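Flavin-containing monooxygenase (Allium sativum, PDB 6WPU) probably uses its bound FAD to catalyse S-oxygenation of S-allyl-L-cysteine, as a flavin-dependent S-monooxygenase of garlic. Local coordinates at residues S55-T60 / V140-E145; V25-A30 / T48-R53; T37-R42 / R132-S137. All blocks are in the same frame, centred on the assembly; numbering follows the deposited sequence.

Contact 1 (S55-T60 / V140-E145); sequences SSIGGT and VGMEKE. With FAD (flavin-adenine dinucleotide), chain B; SO4 (sulfate ion), chain G.
The Glu143 carboxylate is the flat group that reaches across: its OE2 comes to 3.7 Å from Ser55 CB, which lies well off the carboxylate plane, toward one face. Next to it the Met142 chain, bent at chi2 (-60°) and chi3 (-43°), lies against Glu52 and holds SD 4.5 Å from Ile57 CG2; its methyl end is modelled too near the Ser55 backbone, so that position is doubtful. Deeper in, Ile57 and Val140 cross at about a right angle, Ile57 CG2 touching Val140 CG2 at 4.0 Å.

Ser55 N donates to sulfate O3 at 3.2 Å in an almost straight bond (177°), and Ser55 OG lies within reach of two oxygens of that ion, which Arg53 also holds. Thr60 N gives a hydrogen bond of 2.8 Å to FAD O1A, while Gly59 leaves room for that same oxygen, which a CB would strike.

The loop after strand 47-52 thus packs on edge strand 140-142 of the parallel sheet, and Gly59, Thr60, Lys144 and Glu145 belong to the FAD pocket. No hydrogen bond joins the two segments directly. Van der Waals packing carries the contact, with two backbone N-H groups, of Ser55 and Thr60, turned to anions: a sulfate probably taken from the crystallisation liquor, and the cofactor phosphate.

Contact 2 (V25-A30 / T48-R53); sequences VAIIGA and TTIFER. With FAD (flavin-adenine dinucleotide), chain B; SO4 (sulfate ion), chain G.
Glu52 and Ala30 meet beside the FAD ribose: Ala30 N donates to Glu52 OE2 at 2.8 Å, nearly in line with that C-O bond, and Ala30 CB packs against the same side chain. The carboxylate also takes both ribose hydroxyls, FAD O2B giving 2.7 Å to Glu52 OE1 and FAD O3B giving 2.8 Å to Glu52 OE2. A bend at chi2 (53°) swings the acid back toward the sugar, and Gly54 N also donates to OE1. Arg53 joins from the next position, its NE donating to FAD O2B at 3.0 Å while its NH2 grips sulfate O2. Gly29, where a CB would run into FAD O4B, lets the ribose come close.

Behind this shell stand two parallel strands. Thr49 N bonds Val25 O, Ile27 N bonds Thr49 O, Phe51 N bonds Ile27 O at 2.9 Å (176°), and Gly29 N closes the series on Phe51 O, carrying the register right up to the cofactor. Ile27 and Ile50 lie side by side, CD1 of Ile27 touching CG1 of Ile50 at 3.9 Å. From the other face of the sheet Phe51 turns its ring edge to Ala26, with CE2 4.0 Å from Ala26 CB.

An acid at the end of the second strand, gripping the ribose diol, is characteristic of Rossmann-type FAD binding; Gly29 fits the first glycine of a GxGxxG turn. The unit is a beta-alpha-beta crossover: helix 32-43 packs Ala38 and Leu41 on the Ile27 and Ile50 face, strand 144-151 covers Ile28 and Phe51, and strands 175-178 and 140-142 flank the pair in the parallel sheet.

Contact 3 (T37-R42 / R132-S137); sequences TARELR and REFGVS. With SO4 (sulfate ion), chain C.
Arg39 and Val136 mark the closest backbone approach, 6.4 Å between their CA atoms. Residues 37-42 are a run of helix 32-43, whereas 132-137 is where helix 120-133 ends: Phe134 is the first residue to leave helical angles, and Gly135 turns the chain with positive phi. Beyond that turn, Val136 CG1 meets Ala38 CB of the helix at 3.6 Å.

Arg39 runs alongside Phe134, extended through chi1 (180°) and chi2, then bends at chi3 (81°), which brings its guanidinium over one ring face; CD is 3.8 Å from the ring centroid. The guanidinium stands nearly upright on the ring (planes 87° apart), with CZ 4.6 Å above the Phe134 centroid in a cation-pi contact; Glu133 CG lies on the opposite face.

Arg39 NE and NH2 both reach Glu40 OE2, and Arg39 also forms salt bridges with Asp102 (through NH1) and Glu348 (through NH2). With a leucine in place of Arg39, Asp102 and Glu348 would probably lose their mate and the Phe134 face its cation. The cation over the ring is thus pinned by three acids, while Arg42 NH2 (3.1 Å) and a water both bond Phe134 O, just past the end of helix 120-133, and Arg42 also holds a sulfate with Arg43.

From the N terminus, strand 24-28 opens contact 2, which closes on strand 47-52 after one helix, making the shortest loop of the three. That intervening helix, 32-43, opens contact 3 before contact 2 has closed, so these two cross; the helix they share packs on the sheet. Contact 1 starts at 55-60, in series after contact 2 but within the long loop that contact 3 closes at 132-137, and it ends just beyond, at 140-145, crossing contact 3 in turn. Strand 140-142 pairs with 47-52, bringing contacts 1 and 2 into one parallel sheet and round one FAD, with contact 3 on the side of the sheet where helix 32-43 lies.

Contact 1 (S55-T60 / V140-E145)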
loop_
_atom_site.group_PDB
_atom_site.type_symbol
_atom_site.label_atom_id
_atom_site.label_comp_id
_atom_site.label_asym_id
_atom_site.label_seq_id
_atom_site.Cartn_x
_atom_site.Cartn_y
_atom_site.Cartn_z
ATOM N N SER A 55 11.499 -6.894 -13.369
ATOM C CA SER A 55 11.818 -8.159 -14.013
ATOM C C SER A 55 11.071 -9.344 -13.415
ATOM O O SER A 55 11.107 -10.431 -14.001
ATOM C CB SER A 55 13.326 -8.421 -13.946
ATOM O OG SER A 55 13.753 -8.390 -12.599
ATOM N N SER A 56 10.375 -9.160 -12.289
ATOM C CA SER A 56 9.544 -10.209 -11.707
ATOM C C SER A 56 8.236 -9.598 -11.223
ATOM O O SER A 56 8.111 -8.378 -11.093
ATOM C CB SER A 56 10.240 -10.913 -10.541
ATOM O OG SER A 56 11.592 -11.168 -10.856
ATOM N N ILE A 57 7.254 -10.465 -10.954
ATOM C CA ILE A 57 5.997 -10.016 -10.369
ATOM C C ILE A 57 6.137 -9.899 -8.849
ATOM O O ILE A 57 7.001 -10.514 -8.220
ATOM C CB ILE A 57 4.838 -10.962 -10.761
ATOM C CG1 ILE A 57 5.095 -12.385 -10.268
ATOM C CG2 ILE A 57 4.630 -10.994 -12.275
ATOM C CD1 ILE A 57 4.438 -12.717 -8.947
ATOM N N GLY A 58 5.261 -9.104 -8.242
ATOM C CA GLY A 58 5.168 -9.087 -6.796
ATOM C C GLY A 58 5.216 -7.692 -6.216
ATOM O O GLY A 58 4.776 -7.465 -5.083
ATOM N N GLY A 59 5.742 -6.750 -6.993
ATOM C CA GLY A 59 5.766 -5.361 -6.579
ATOM C C GLY A 59 6.513 -5.160 -5.267
ATOM O O GLY A 59 7.659 -5.589 -5.089
ATOM N N THR A 60 5.832 -4.497 -4.335
ATOM C CA THR A 60 6.416 -4.164 -3.036
ATOM C C THR A 60 6.999 -5.388 -2.342
ATOM O O THR A 60 8.024 -5.294 -1.662
ATOM C CB THR A 60 5.344 -3.521 -2.156
ATOM O OG1 THR A 60 5.152 -2.172 -2.585
ATOM C CG2 THR A 60 5.758 -3.540 -0.692
ATOM N N VAL A 140 2.525 -11.705 -18.205
ATOM C CA VAL A 140 2.966 -10.363 -17.846
ATOM C C VAL A 140 4.111 -9.953 -18.768
ATOM O O VAL A 140 5.088 -10.692 -18.932
ATOM C CB VAL A 140 3.381 -10.316 -16.366
ATOM C CG1 VAL A 140 3.966 -8.959 -16.007
ATOM C CG2 VAL A 140 2.194 -10.636 -15.462
ATOM N N GLY A 141 3.980 -8.793 -19.409
ATOM C CA GLY A 141 5.090 -8.239 -20.169
ATOM C C GLY A 141 6.113 -7.590 -19.242
ATOM O O GLY A 141 5.868 -6.505 -18.715
ATOM N N MET A 142 7.261 -8.239 -19.042
ATOM C CA MET A 142 8.253 -7.804 -18.066
ATOM C C MET A 142 9.160 -6.722 -18.637
ATOM O O MET A 142 9.398 -6.659 -19.843
ATOM C CB MET A 142 9.124 -8.980 -17.611
ATOM C CG MET A 142 8.361 -10.222 -17.162
ATOM S SD MET A 142 7.252 -9.934 -15.758
ATOM C CE MET A 142 8.222 -8.955 -14.728
ATOM N N GLU A 143 9.703 -5.887 -17.741
ATOM C CA GLU A 143 10.662 -4.849 -18.125
ATOM C C GLU A 143 10.057 -3.894 -19.148
ATOM O O GLU A 143 10.726 -3.421 -20.065
ATOM C CB GLU A 143 11.968 -5.467 -18.637
ATOM C CG GLU A 143 12.477 -6.519 -17.662
ATOM C CD GLU A 143 13.936 -6.843 -17.811
ATOM O OE1 GLU A 143 14.330 -7.325 -18.883
ATOM O OE2 GLU A 143 14.689 -6.622 -16.842
ATOM N N LYS A 144 8.774 -3.607 -18.982
ATOM C CA LYS A 144 8.042 -2.694 -19.848
ATOM C C LYS A 144 7.485 -1.613 -18.949
ATOM O O LYS A 144 6.510 -1.850 -18.227
ATOM C CB LYS A 144 6.910 -3.399 -20.605
ATOM C CG LYS A 144 7.322 -4.274 -21.775
ATOM C CD LYS A 144 6.088 -4.547 -22.633
ATOM C CE LYS A 144 6.100 -5.928 -23.260
ATOM N NZ LYS A 144 6.936 -6.018 -24.485
ATOM N N GLU A 145 8.086 -0.432 -18.991
ATOM C CA GLU A 145 7.660 0.667 -18.139
ATOM C C GLU A 145 6.697 1.565 -18.903
ATOM O O GLU A 145 7.059 2.137 -19.939
ATOM C CB GLU A 145 8.858 1.476 -17.645
ATOM C CG GLU A 145 8.450 2.556 -16.669
ATOM C CD GLU A 145 9.612 3.470 -16.301
ATOM O OE1 GLU A 145 10.783 3.049 -16.452
ATOM O OE2 GLU A 145 9.347 4.618 -15.882
HETATM P PA FAD B . 2.793 -2.596 -5.474
HETATM O O1A FAD B . 3.185 -3.796 -4.610
HETATM O O2A FAD B . 3.511 -1.346 -5.371
HETATM O O5B FAD B . 2.924 -2.883 -6.954
HETATM C C5B FAD B . 2.848 -1.959 -8.033
HETATM C C4B FAD B . 3.562 -2.519 -9.285
HETATM O O4B FAD B . 3.430 -1.714 -10.424
HETATM C C3B FAD B . 5.034 -2.740 -9.067
HETATM O O3B FAD B . 5.401 -4.032 -9.424
HETATM C C2B FAD B . 5.699 -1.754 -9.961
HETATM O O2B FAD B . 6.921 -2.184 -10.442
HETATM C C1B FAD B . 4.678 -1.629 -11.055
HETATM N N9A FAD B . 4.729 -0.372 -11.765
HETATM C C8A FAD B . 4.768 0.888 -11.180
HETATM N N7A FAD B . 4.813 1.829 -12.132
HETATM C C5A FAD B . 4.828 1.219 -13.389
HETATM C C6A FAD B . 4.880 1.682 -14.702
HETATM N N6A FAD B . 4.928 3.094 -14.999
HETATM N N1A FAD B . 4.858 0.803 -15.720
HETATM C C2A FAD B . 4.819 -0.537 -15.502
HETATM N N3A FAD B . 4.772 -1.037 -14.245
HETATM C C4A FAD B . 4.776 -0.192 -13.177
HETATM N N1 FAD B . -0.362 -5.501 3.172
HETATM C C2 FAD B . -0.714 -6.753 3.790
HETATM O O2 FAD B . -1.777 -7.457 3.342
HETATM N N3 FAD B . -0.043 -7.198 4.906
HETATM C C4 FAD B . 1.033 -6.489 5.400
HETATM O O4 FAD B . 1.724 -6.909 6.488
HETATM C C4X FAD B . 1.576 -5.332 4.662
HETATM N N5 FAD B . 2.794 -4.774 5.030
HETATM C C5X FAD B . 3.304 -3.710 4.293
HETATM C C6 FAD B . 4.526 -3.138 4.672
HETATM C C7 FAD B . 5.041 -2.084 3.925
HETATM C C7M FAD B . 6.349 -1.470 4.348
HETATM C C8 FAD B . 4.352 -1.597 2.816
HETATM C C8M FAD B . 4.876 -0.458 2.002
HETATM C C9 FAD B . 3.130 -2.163 2.439
HETATM C C9A FAD B . 2.607 -3.217 3.174
HETATM N N10 FAD B . 1.360 -3.810 2.774
HETATM C C10 FAD B . 0.836 -4.880 3.512
HETATM C "C1'" FAD B . 0.610 -3.265 1.632
HETATM C "C2'" FAD B . 1.045 -3.606 0.222
HETATM O "O2'" FAD B . 1.196 -2.441 -0.479
HETATM C "C3'" FAD B . -0.110 -4.374 -0.380
HETATM O "O3'" FAD B . -0.039 -5.585 0.268
HETATM C "C4'" FAD B . -0.032 -4.619 -1.883
HETATM O "O4'" FAD B . 1.229 -5.107 -2.158
HETATM C "C5'" FAD B . -0.369 -3.430 -2.790
HETATM O "O5'" FAD B . 0.141 -3.838 -4.026
HETATM P P FAD B . 0.100 -3.098 -5.426
HETATM O O1P FAD B . 0.008 -4.119 -6.622
HETATM O O2P FAD B . -1.037 -2.010 -5.269
HETATM O O3P FAD B . 1.389 -2.081 -5.318
HETATM S S SO4 G . 13.810 -4.998 -10.991
HETATM O O1 SO4 G . 14.964 -4.949 -10.092
HETATM O O2 SO4 G . 13.081 -3.731 -10.930
HETATM O O3 SO4 G . 12.913 -6.086 -10.594
HETATM O O4 SO4 G . 14.282 -5.233 -12.352
#

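Contact 2 (V25-A30 / T48-R53)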
loop_
_atom_site.group_PDB
_atom_site.type_symbol
_atom_site.label_atom_id
_atom_site.label_comp_id
_atom_site.label_asym_id
_atom_site.label_seq_id
_atom_site.Cartn_x
_atom_site.Cartn_y
_atom_site.Cartn_z
ATOM N N VAL A 25 -8.009 -4.600 -22.477
ATOM C CA VAL A 25 -7.740 -3.761 -21.307
ATOM C C VAL A 25 -6.258 -3.792 -20.953
ATOM O O VAL A 25 -5.649 -4.867 -20.878
ATOM C CB VAL A 25 -8.567 -4.217 -20.094
ATOM C CG1 VAL A 25 -8.399 -3.215 -18.919
ATOM C CG2 VAL A 25 -10.037 -4.374 -20.502
ATOM N N ALA A 26 -5.688 -2.621 -20.691
ATOM C CA ALA A 26 -4.316 -2.553 -20.202
ATOM C C ALA A 26 -4.308 -2.595 -18.680
ATOM O O ALA A 26 -5.155 -1.979 -18.021
ATOM C CB ALA A 26 -3.613 -1.288 -20.686
ATOM N N ILE A 27 -3.344 -3.329 -18.130
ATOM C CA ILE A 27 -3.080 -3.355 -16.698
ATOM C C ILE A 27 -1.687 -2.792 -16.473
ATOM O O ILE A 27 -0.701 -3.310 -17.019
ATOM C CB ILE A 27 -3.207 -4.766 -16.116
ATOM C CG1 ILE A 27 -4.635 -5.259 -16.314
ATOM C CG2 ILE A 27 -2.832 -4.772 -14.622
ATOM C CD1 ILE A 27 -4.727 -6.706 -16.245
ATOM N N ILE A 28 -1.604 -1.729 -15.688
ATOM C CA ILE A 28 -0.337 -1.068 -15.419
ATOM C C ILE A 28 0.113 -1.514 -14.038
ATOM O O ILE A 28 -0.406 -1.032 -13.028
ATOM C CB ILE A 28 -0.459 0.453 -15.520
ATOM C CG1 ILE A 28 -0.999 0.827 -16.902
ATOM C CG2 ILE A 28 0.902 1.121 -15.266
ATOM C CD1 ILE A 28 -1.242 2.284 -17.039
ATOM N N GLY A 29 1.058 -2.448 -14.004
ATOM C CA GLY A 29 1.714 -2.947 -12.799
ATOM C C GLY A 29 1.324 -4.397 -12.557
ATOM O O GLY A 29 0.181 -4.799 -12.799
ATOM N N ALA A 30 2.284 -5.201 -12.097
ATOM C CA ALA A 30 2.022 -6.595 -11.743
ATOM C C ALA A 30 2.446 -6.894 -10.307
ATOM O O ALA A 30 3.049 -7.934 -10.014
ATOM C CB ALA A 30 2.711 -7.550 -12.716
ATOM N N THR A 48 -6.332 -8.800 -22.174
ATOM C CA THR A 48 -5.528 -7.852 -21.410
ATOM C C THR A 48 -4.113 -7.840 -21.946
ATOM O O THR A 48 -3.642 -8.816 -22.531
ATOM C CB THR A 48 -5.447 -8.183 -19.907
ATOM O OG1 THR A 48 -4.793 -9.446 -19.735
ATOM C CG2 THR A 48 -6.823 -8.237 -19.252
ATOM N N THR A 49 -3.441 -6.716 -21.714
ATOM C CA THR A 49 -1.989 -6.614 -21.791
ATOM C C THR A 49 -1.509 -6.081 -20.446
ATOM O O THR A 49 -1.965 -5.024 -19.994
ATOM C CB THR A 49 -1.541 -5.693 -22.935
ATOM O OG1 THR A 49 -2.031 -6.194 -24.191
ATOM C CG2 THR A 49 -0.019 -5.587 -22.981
ATOM N N ILE A 50 -0.609 -6.816 -19.803
ATOM C CA ILE A 50 -0.103 -6.456 -18.483
ATOM C C ILE A 50 1.305 -5.900 -18.645
ATOM O O ILE A 50 2.183 -6.573 -19.200
ATOM C CB ILE A 50 -0.102 -7.666 -17.539
ATOM C CG1 ILE A 50 -1.449 -8.406 -17.614
ATOM C CG2 ILE A 50 0.247 -7.215 -16.132
ATOM C CD1 ILE A 50 -1.369 -9.854 -17.159
ATOM N N PHE A 51 1.530 -4.687 -18.153
ATOM C CA PHE A 51 2.836 -4.048 -18.217
ATOM C C PHE A 51 3.450 -4.055 -16.831
ATOM O O PHE A 51 2.817 -3.598 -15.872
ATOM C CB PHE A 51 2.735 -2.606 -18.733
ATOM C CG PHE A 51 2.127 -2.489 -20.095
ATOM C CD1 PHE A 51 2.930 -2.538 -21.239
ATOM C CD2 PHE A 51 0.755 -2.356 -20.237
ATOM C CE1 PHE A 51 2.365 -2.445 -22.514
ATOM C CE2 PHE A 51 0.167 -2.261 -21.503
ATOM C CZ PHE A 51 0.980 -2.299 -22.650
ATOM N N GLU A 52 4.671 -4.573 -16.717
ATOM C CA GLU A 52 5.408 -4.548 -15.455
ATOM C C GLU A 52 6.798 -3.977 -15.699
ATOM O O GLU A 52 7.557 -4.496 -16.529
ATOM C CB GLU A 52 5.499 -5.939 -14.830
ATOM C CG GLU A 52 6.461 -6.029 -13.636
ATOM C CD GLU A 52 6.184 -4.985 -12.550
ATOM O OE1 GLU A 52 7.134 -4.253 -12.173
ATOM O OE2 GLU A 52 5.029 -4.900 -12.069
ATOM N N ARG A 53 7.122 -2.908 -14.972
ATOM C CA ARG A 53 8.411 -2.241 -15.135
ATOM C C ARG A 53 9.575 -3.128 -14.682
ATOM O O ARG A 53 10.634 -3.137 -15.318
ATOM C CB ARG A 53 8.380 -0.926 -14.360
ATOM C CG ARG A 53 9.706 -0.446 -13.879
ATOM C CD ARG A 53 9.604 0.023 -12.449
ATOM N NE ARG A 53 9.445 -1.093 -11.513
ATOM C CZ ARG A 53 10.440 -1.861 -11.066
ATOM N NH1 ARG A 53 10.183 -2.849 -10.214
ATOM N NH2 ARG A 53 11.684 -1.648 -11.480
HETATM P PA FAD B . 2.793 -2.596 -5.474
HETATM O O1A FAD B . 3.185 -3.796 -4.610
HETATM O O2A FAD B . 3.511 -1.346 -5.371
HETATM O O5B FAD B . 2.924 -2.883 -6.954
HETATM C C5B FAD B . 2.848 -1.959 -8.033
HETATM C C4B FAD B . 3.562 -2.519 -9.285
HETATM O O4B FAD B . 3.430 -1.714 -10.424
HETATM C C3B FAD B . 5.034 -2.740 -9.067
HETATM O O3B FAD B . 5.401 -4.032 -9.424
HETATM C C2B FAD B . 5.699 -1.754 -9.961
HETATM O O2B FAD B . 6.921 -2.184 -10.442
HETATM C C1B FAD B . 4.678 -1.629 -11.055
HETATM N N9A FAD B . 4.729 -0.372 -11.765
HETATM C C8A FAD B . 4.768 0.888 -11.180
HETATM N N7A FAD B . 4.813 1.829 -12.132
HETATM C C5A FAD B . 4.828 1.219 -13.389
HETATM C C6A FAD B . 4.880 1.682 -14.702
HETATM N N6A FAD B . 4.928 3.094 -14.999
HETATM N N1A FAD B . 4.858 0.803 -15.720
HETATM C C2A FAD B . 4.819 -0.537 -15.502
HETATM N N3A FAD B . 4.772 -1.037 -14.245
HETATM C C4A FAD B . 4.776 -0.192 -13.177
HETATM N N1 FAD B . -0.362 -5.501 3.172
HETATM C C2 FAD B . -0.714 -6.753 3.790
HETATM O O2 FAD B . -1.777 -7.457 3.342
HETATM N N3 FAD B . -0.043 -7.198 4.906
HETATM C C4 FAD B . 1.033 -6.489 5.400
HETATM O O4 FAD B . 1.724 -6.909 6.488
HETATM C C4X FAD B . 1.576 -5.332 4.662
HETATM N N5 FAD B . 2.794 -4.774 5.030
HETATM C C5X FAD B . 3.304 -3.710 4.293
HETATM C C6 FAD B . 4.526 -3.138 4.672
HETATM C C7 FAD B . 5.041 -2.084 3.925
HETATM C C7M FAD B . 6.349 -1.470 4.348
HETATM C C8 FAD B . 4.352 -1.597 2.816
HETATM C C8M FAD B . 4.876 -0.458 2.002
HETATM C C9 FAD B . 3.130 -2.163 2.439
HETATM C C9A FAD B . 2.607 -3.217 3.174
HETATM N N10 FAD B . 1.360 -3.810 2.774
HETATM C C10 FAD B . 0.836 -4.880 3.512
HETATM C "C1'" FAD B . 0.610 -3.265 1.632
HETATM C "C2'" FAD B . 1.045 -3.606 0.222
HETATM O "O2'" FAD B . 1.196 -2.441 -0.479
HETATM C "C3'" FAD B . -0.110 -4.374 -0.380
HETATM O "O3'" FAD B . -0.039 -5.585 0.268
HETATM C "C4'" FAD B . -0.032 -4.619 -1.883
HETATM O "O4'" FAD B . 1.229 -5.107 -2.158
HETATM C "C5'" FAD B . -0.369 -3.430 -2.790
HETATM O "O5'" FAD B . 0.141 -3.838 -4.026
HETATM P P FAD B . 0.100 -3.098 -5.426
HETATM O O1P FAD B . 0.008 -4.119 -6.622
HETATM O O2P FAD B . -1.037 -2.010 -5.269
HETATM O O3P FAD B . 1.389 -2.081 -5.318
HETATM S S SO4 G . 13.810 -4.998 -10.991
HETATM O O1 SO4 G . 14.964 -4.949 -10.092
HETATM O O2 SO4 G . 13.081 -3.731 -10.930
HETATM O O3 SO4 G . 12.913 -6.086 -10.594
HETATM O O4 SO4 G . 14.282 -5.233 -12.352
#

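Contact 3 (T37-R42 / R132-S137)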
loop_
_atom_site.group_PDB
_atom_site.type_symbol
_atom_site.label_atom_id
_atom_site.label_comp_id
_atom_site.label_asym_id
_atom_site.label_seq_id
_atom_site.Cartn_x
_atom_site.Cartn_y
_atom_site.Cartn_z
ATOM N N THR A 37 -6.157 -8.213 -10.727
ATOM C CA THR A 37 -6.917 -7.536 -11.772
ATOM C C THR A 37 -6.855 -8.321 -13.078
ATOM O O THR A 37 -7.870 -8.476 -13.768
ATOM C CB THR A 37 -6.405 -6.101 -11.974
ATOM O OG1 THR A 37 -6.643 -5.334 -10.789
ATOM C CG2 THR A 37 -7.134 -5.417 -13.140
ATOM N N ALA A 38 -5.671 -8.840 -13.419
ATOM C CA ALA A 38 -5.531 -9.660 -14.616
ATOM C C ALA A 38 -6.427 -10.886 -14.541
ATOM O O ALA A 38 -7.086 -11.246 -15.526
ATOM C CB ALA A 38 -4.074 -10.077 -14.801
ATOM N N ARG A 39 -6.466 -11.541 -13.377
ATOM C CA ARG A 39 -7.313 -12.717 -13.220
ATOM C C ARG A 39 -8.786 -12.358 -13.387
ATOM O O ARG A 39 -9.515 -13.017 -14.138
ATOM C CB ARG A 39 -7.070 -13.366 -11.860
ATOM C CG ARG A 39 -7.926 -14.605 -11.615
ATOM C CD ARG A 39 -7.758 -15.084 -10.176
ATOM N NE ARG A 39 -8.591 -14.306 -9.263
ATOM C CZ ARG A 39 -8.779 -14.594 -7.975
ATOM N NH1 ARG A 39 -8.177 -15.648 -7.421
ATOM N NH2 ARG A 39 -9.581 -13.828 -7.243
ATOM N N GLU A 40 -9.232 -11.288 -12.722
ATOM C CA GLU A 40 -10.655 -10.959 -12.730
ATOM C C GLU A 40 -11.118 -10.477 -14.100
ATOM O O GLU A 40 -12.254 -10.747 -14.491
ATOM C CB GLU A 40 -10.957 -9.912 -11.652
ATOM C CG GLU A 40 -10.727 -10.430 -10.232
ATOM C CD GLU A 40 -11.598 -11.646 -9.900
ATOM O OE1 GLU A 40 -12.814 -11.605 -10.194
ATOM O OE2 GLU A 40 -11.069 -12.648 -9.368
ATOM N N LEU A 41 -10.261 -9.763 -14.837
ATOM C CA LEU A 41 -10.601 -9.400 -16.205
ATOM C C LEU A 41 -10.715 -10.644 -17.083
ATOM O O LEU A 41 -11.653 -10.763 -17.876
ATOM C CB LEU A 41 -9.562 -8.426 -16.775
ATOM C CG LEU A 41 -9.574 -7.019 -16.166
ATOM C CD1 LEU A 41 -8.323 -6.211 -16.547
ATOM C CD2 LEU A 41 -10.827 -6.293 -16.589
ATOM N N ARG A 42 -9.770 -11.583 -16.947
ATOM C CA ARG A 42 -9.828 -12.806 -17.738
ATOM C C ARG A 42 -11.082 -13.611 -17.415
ATOM O O ARG A 42 -11.747 -14.128 -18.318
ATOM C CB ARG A 42 -8.562 -13.640 -17.508
ATOM C CG ARG A 42 -8.468 -14.894 -18.415
ATOM C CD ARG A 42 -8.900 -16.168 -17.685
ATOM N NE ARG A 42 -8.097 -16.399 -16.485
ATOM C CZ ARG A 42 -8.512 -17.100 -15.434
ATOM N NH1 ARG A 42 -9.732 -17.638 -15.435
ATOM N NH2 ARG A 42 -7.713 -17.250 -14.371
ATOM N N ARG A 132 0.959 -18.255 -10.839
ATOM C CA ARG A 132 0.966 -19.515 -11.572
ATOM C C ARG A 132 -0.414 -20.158 -11.569
ATOM O O ARG A 132 -0.899 -20.605 -12.614
ATOM C CB ARG A 132 1.999 -20.480 -10.983
ATOM C CG ARG A 132 3.434 -20.184 -11.401
ATOM C CD ARG A 132 4.420 -21.247 -10.905
ATOM N NE ARG A 132 4.567 -21.255 -9.450
ATOM C CZ ARG A 132 5.494 -20.570 -8.779
ATOM N NH1 ARG A 132 6.368 -19.812 -9.429
ATOM N NH2 ARG A 132 5.544 -20.644 -7.455
ATOM N N GLU A 133 -1.062 -20.209 -10.404
ATOM C CA GLU A 133 -2.313 -20.956 -10.294
ATOM C C GLU A 133 -3.365 -20.428 -11.261
ATOM O O GLU A 133 -4.129 -21.205 -11.850
ATOM C CB GLU A 133 -2.843 -20.894 -8.860
ATOM C CG GLU A 133 -4.195 -21.573 -8.681
ATOM C CD GLU A 133 -4.129 -23.070 -8.911
ATOM O OE1 GLU A 133 -3.084 -23.676 -8.591
ATOM O OE2 GLU A 133 -5.116 -23.636 -9.429
ATOM N N PHE A 134 -3.416 -19.112 -11.449
ATOM C CA PHE A 134 -4.453 -18.501 -12.265
ATOM C C PHE A 134 -3.930 -18.039 -13.620
ATOM O O PHE A 134 -4.588 -17.245 -14.302
ATOM C CB PHE A 134 -5.108 -17.371 -11.468
ATOM C CG PHE A 134 -5.745 -17.864 -10.179
ATOM C CD1 PHE A 134 -6.882 -18.665 -10.215
ATOM C CD2 PHE A 134 -5.178 -17.580 -8.949
ATOM C CE1 PHE A 134 -7.457 -19.138 -9.050
ATOM C CE2 PHE A 134 -5.743 -18.050 -7.774
ATOM C CZ PHE A 134 -6.882 -18.830 -7.819
ATOM N N GLY A 135 -2.772 -18.559 -14.039
ATOM C CA GLY A 135 -2.250 -18.333 -15.376
ATOM C C GLY A 135 -1.940 -16.893 -15.701
ATOM O O GLY A 135 -1.909 -16.528 -16.880
ATOM N N VAL A 136 -1.710 -16.059 -14.690
ATOM C CA VAL A 136 -1.447 -14.639 -14.913
ATOM C C VAL A 136 0.031 -14.371 -15.183
ATOM O O VAL A 136 0.364 -13.603 -16.090
ATOM C CB VAL A 136 -1.943 -13.811 -13.712
ATOM C CG1 VAL A 136 -1.462 -12.370 -13.840
ATOM C CG2 VAL A 136 -3.455 -13.859 -13.613
ATOM N N SER A 137 0.926 -14.989 -14.403
ATOM C CA SER A 137 2.356 -14.673 -14.476
ATOM C C SER A 137 2.899 -14.804 -15.894
ATOM O O SER A 137 3.640 -13.939 -16.379
ATOM C CB SER A 137 3.146 -15.596 -13.547
ATOM O OG SER A 137 2.871 -15.347 -12.191
HETATM S S SO4 C . -10.043 -19.801 -12.585
HETATM O O1 SO4 C . -8.671 -19.681 -13.080
HETATM O O2 SO4 C . -10.037 -20.070 -11.151
HETATM O O3 SO4 C . -10.795 -18.590 -12.865
HETATM O O4 SO4 C . -10.697 -20.890 -13.302
HETATM O O HOH W 1 -5.242 -15.406 -16.428
#